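Local structure of BtGH115A (Bacteroides thetaiotaomicron, 5BY3) at residues A[554-559]-A[601-606]. The protein is a family GH115 4-O-methyl-alpha-glucuronidase from a gut bacterium, with specificity for decorated arabinogalactans. Sequence-based numbering, arbitrary orientation. Where two conformers were deposited one is given.
Sequences AYFELV and QHYNSL
Glu557 and Tyr603 mark the closest backbone approach, with their CA atoms 7.2 Å apart, where an early turn of helix 552-580 faces the last turn of helix 587-603 and the loop that follows it. Phe556 lies between the two, its side chain meeting His602, Tyr603 and Leu606. Its CG is anti to the backbone N (chi1 -170°), which carries the ring across to His602. The imidazole edge points into one face of the phenyl ring in a T-shaped stack, with centroids 4.5 Å apart and planes at 66°; His602 CD2 stands over the ring centre. The two helices follow one another in sequence and run antiparallel as a helical hairpin, and this contact joins the start of the first to the end of the second. Leu606, just past the helix end, adds both methyls: CD2 packs on Phe556 CB at 3.9 Å, while CD1 lies 3.8 Å from Glu557 OE2. The other carboxylate oxygen, OE1, forms a salt bridge with Lys438. No direct hydrogen bond joins the two segments, but a water bridges them, accepting from Tyr603 OH in the plane of the phenol ring and donating to Glu557 O at 2.9 Å. Tyr561 meets the Tyr603 ring edge-to-face.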
ATOM      1  N   ALA A 554       9.252  16.533   9.903  1.00 37.05           N
ATOM      2  CA  ALA A 554       8.784  15.826   8.708  1.00 40.34           C
ATOM      3  C   ALA A 554       9.968  15.362   7.887  1.00 42.33           C
ATOM      4  O   ALA A 554       9.957  14.274   7.265  1.00 40.20           O
ATOM      5  CB  ALA A 554       7.876  16.709   7.865  1.00 36.98           C
ATOM      6  N   TYR A 555      11.021  16.160   7.904  1.00 40.66           N
ATOM      7  CA  TYR A 555      12.188  15.748   7.150  1.00 41.94           C
ATOM      8  C   TYR A 555      12.818  14.498   7.787  1.00 37.36           C
ATOM      9  O   TYR A 555      13.203  13.577   7.079  1.00 41.12           O
ATOM     10  CB  TYR A 555      13.193  16.895   7.016  1.00 43.22           C
ATOM     11  CG  TYR A 555      14.344  16.593   6.080  1.00 40.81           C
ATOM     12  CD1 TYR A 555      14.154  16.545   4.686  1.00 41.02           C
ATOM     13  CD2 TYR A 555      15.612  16.340   6.583  1.00 38.53           C
ATOM     14  CE1 TYR A 555      15.210  16.268   3.827  1.00 39.12           C
ATOM     15  CE2 TYR A 555      16.673  16.078   5.733  1.00 39.24           C
ATOM     16  CZ  TYR A 555      16.469  16.034   4.374  1.00 38.79           C
ATOM     17  OH  TYR A 555      17.524  15.769   3.565  1.00 41.75           O
ATOM     18  N   PHE A 556      12.895  14.436   9.105  1.00 33.27           N
ATOM     19  CA  PHE A 556      13.553  13.282   9.684  1.00 39.00           C
ATOM     20  C   PHE A 556      12.697  12.037   9.410  1.00 38.83           C
ATOM     21  O   PHE A 556      13.195  10.996   8.987  1.00 36.89           O
ATOM     22  CB  PHE A 556      13.852  13.460  11.187  1.00 36.59           C
ATOM     23  CG  PHE A 556      14.745  12.377  11.743  1.00 40.30           C
ATOM     24  CD1 PHE A 556      16.133  12.518  11.720  1.00 39.22           C
ATOM     25  CD2 PHE A 556      14.195  11.184  12.254  1.00 41.62           C
ATOM     26  CE1 PHE A 556      16.959  11.487  12.196  1.00 43.81           C
ATOM     27  CE2 PHE A 556      15.004  10.165  12.742  1.00 39.51           C
ATOM     28  CZ  PHE A 556      16.388  10.317  12.723  1.00 43.19           C
ATOM     29  N   GLU A 557      11.404  12.204   9.633  1.00 38.42           N
ATOM     30  CA  GLU A 557      10.383  11.183   9.424  1.00 41.57           C
ATOM     31  C   GLU A 557      10.273  10.652   8.001  1.00 41.40           C
ATOM     32  O   GLU A 557      10.246   9.436   7.819  1.00 43.84           O
ATOM     33  CB  GLU A 557       9.026  11.712   9.897  1.00 38.43           C
ATOM     34  CG  GLU A 557       8.922  11.732  11.400  1.00 35.67           C
ATOM     35  CD  GLU A 557       7.744  12.514  11.884  1.00 41.15           C
ATOM     36  OE1 GLU A 557       6.608  12.180  11.491  1.00 40.95           O
ATOM     37  OE2 GLU A 557       7.964  13.449  12.688  1.00 42.12           O
ATOM     38  N   LEU A 558      10.276  11.554   7.018  1.00 38.70           N
ATOM     39  CA  LEU A 558       9.956  11.198   5.628  1.00 37.35           C
ATOM     40  C   LEU A 558      11.156  11.011   4.705  1.00 37.89           C
ATOM     41  O   LEU A 558      11.072  10.280   3.726  1.00 42.25           O
ATOM     42  CB  LEU A 558       8.987  12.227   5.048  1.00 37.84           C
ATOM     43  CG  LEU A 558       7.699  12.441   5.898  1.00 37.43           C
ATOM     44  CD1 LEU A 558       6.970  13.698   5.484  1.00 30.04           C
ATOM     45  CD2 LEU A 558       6.740  11.275   5.841  1.00 34.65           C
ATOM     46  N   VAL A 559      12.272  11.657   5.009  1.00 37.34           N
ATOM     47  CA  VAL A 559      13.478  11.548   4.185  1.00 40.47           C
ATOM     48  C   VAL A 559      14.653  10.980   4.977  1.00 39.90           C
ATOM     49  O   VAL A 559      15.176   9.940   4.618  1.00 45.77           O
ATOM     50  CB  VAL A 559      13.846  12.904   3.494  1.00 41.41           C
ATOM     51  CG1 VAL A 559      15.011  12.738   2.553  1.00 39.09           C
ATOM     52  CG2 VAL A 559      12.690  13.426   2.670  1.00 43.58           C
ATOM     53  N   GLN A 601      16.576   6.071  18.057  1.00 47.68           N
ATOM     54  CA  GLN A 601      16.435   6.895  19.275  1.00 53.04           C
ATOM     55  C   GLN A 601      15.951   8.290  18.928  1.00 48.49           C
ATOM     56  O   GLN A 601      15.095   8.845  19.616  1.00 48.68           O
ATOM     57  CB  GLN A 601      17.749   7.019  20.060  1.00 66.89           C
ATOM     58  CG  GLN A 601      18.095   5.864  20.996  1.00 74.41           C
ATOM     59  CD  GLN A 601      17.381   5.920  22.347  1.00 86.36           C
ATOM     60  OE1 GLN A 601      16.250   6.424  22.470  1.00 80.50           O
ATOM     61  NE2 GLN A 601      18.042   5.376  23.376  1.00 83.19           N
ATOM     62  N   HIS A 602      16.500   8.862  17.861  1.00 50.33           N
ATOM     63  CA  HIS A 602      16.088  10.193  17.438  1.00 51.95           C
ATOM     64  C   HIS A 602      14.605  10.202  17.022  1.00 51.20           C
ATOM     65  O   HIS A 602      13.849  11.066  17.480  1.00 49.43           O
ATOM     66  CB  HIS A 602      17.012  10.759  16.361  1.00 52.91           C
ATOM     67  CG  HIS A 602      16.834  12.226  16.135  1.00 58.55           C
ATOM     68  ND1 HIS A 602      17.235  13.174  17.048  1.00 63.06           N
ATOM     69  CD2 HIS A 602      16.287  12.911  15.104  1.00 62.39           C
ATOM     70  CE1 HIS A 602      16.948  14.378  16.588  1.00 65.12           C
ATOM     71  NE2 HIS A 602      16.383  14.247  15.401  1.00 59.24           N
ATOM     72  N   TYR A 603      14.198   9.205  16.228  1.00 43.66           N
ATOM     73  CA  TYR A 603      12.801   9.040  15.803  1.00 45.80           C
ATOM     74  C   TYR A 603      11.854   9.114  16.999  1.00 47.45           C
ATOM     75  O   TYR A 603      10.854   9.853  17.006  1.00 43.81           O
ATOM     76  CB  TYR A 603      12.593   7.673  15.111  1.00 46.18           C
ATOM     77  CG  TYR A 603      11.387   7.612  14.195  1.00 41.35           C
ATOM     78  CD1 TYR A 603      10.098   7.455  14.699  1.00 39.12           C
ATOM     79  CD2 TYR A 603      11.548   7.732  12.811  1.00 46.04           C
ATOM     80  CE1 TYR A 603       9.007   7.396  13.864  1.00 41.77           C
ATOM     81  CE2 TYR A 603      10.465   7.690  11.957  1.00 46.21           C
ATOM     82  CZ  TYR A 603       9.199   7.507  12.483  1.00 45.61           C
ATOM     83  OH  TYR A 603       8.136   7.484  11.629  1.00 40.27           O
ATOM     84  N   ASN A 604      12.204   8.326  18.008  1.00 48.98           N
ATOM     85  CA  ASN A 604      11.370   8.082  19.152  1.00 47.70           C
ATOM     86  C   ASN A 604      11.406   9.242  20.156  1.00 50.17           C
ATOM     87  O   ASN A 604      10.702   9.202  21.173  1.00 53.65           O
ATOM     88  CB  ASN A 604      11.791   6.735  19.782  1.00 45.70           C
ATOM     89  CG  ASN A 604      11.107   5.531  19.111  1.00 47.72           C
ATOM     90  OD1 ASN A 604       9.881   5.513  18.926  1.00 42.99           O
ATOM     91  ND2 ASN A 604      11.898   4.519  18.752  1.00 42.02           N
ATOM     92  N   SER A 605      12.198  10.276  19.857  1.00 46.57           N
ATOM     93  CA  SER A 605      12.385  11.416  20.773  0.50 48.88           C
ATOM     94  C   SER A 605      12.037  12.754  20.130  1.00 47.62           C
ATOM     95  O   SER A 605      11.978  13.767  20.809  1.00 53.82           O
ATOM     96  CB  SER A 605      13.812  11.442  21.369  0.50 45.17           C
ATOM     97  OG  SER A 605      14.787  11.691  20.377  0.50 38.99           O
ATOM     98  N   LEU A 606      11.808  12.745  18.815  1.00 49.45           N
ATOM     99  CA  LEU A 606      11.296  13.906  18.066  1.00 47.88           C
ATOM    100  C   LEU A 606       9.991  14.409  18.684  1.00 46.12           C
ATOM    101  O   LEU A 606       9.196  13.611  19.234  1.00 51.44           O
ATOM    102  CB  LEU A 606      10.923  13.484  16.641  1.00 50.17           C
ATOM    103  CG  LEU A 606      11.835  12.932  15.579  1.00 47.99           C
ATOM    104  CD1 LEU A 606      10.965  12.099  14.678  1.00 56.27           C
ATOM    105  CD2 LEU A 606      12.453  14.048  14.757  1.00 51.05           C
TER
HETATM  106  O   HOH W   1       8.074   8.117   9.213  1.00 28.78           O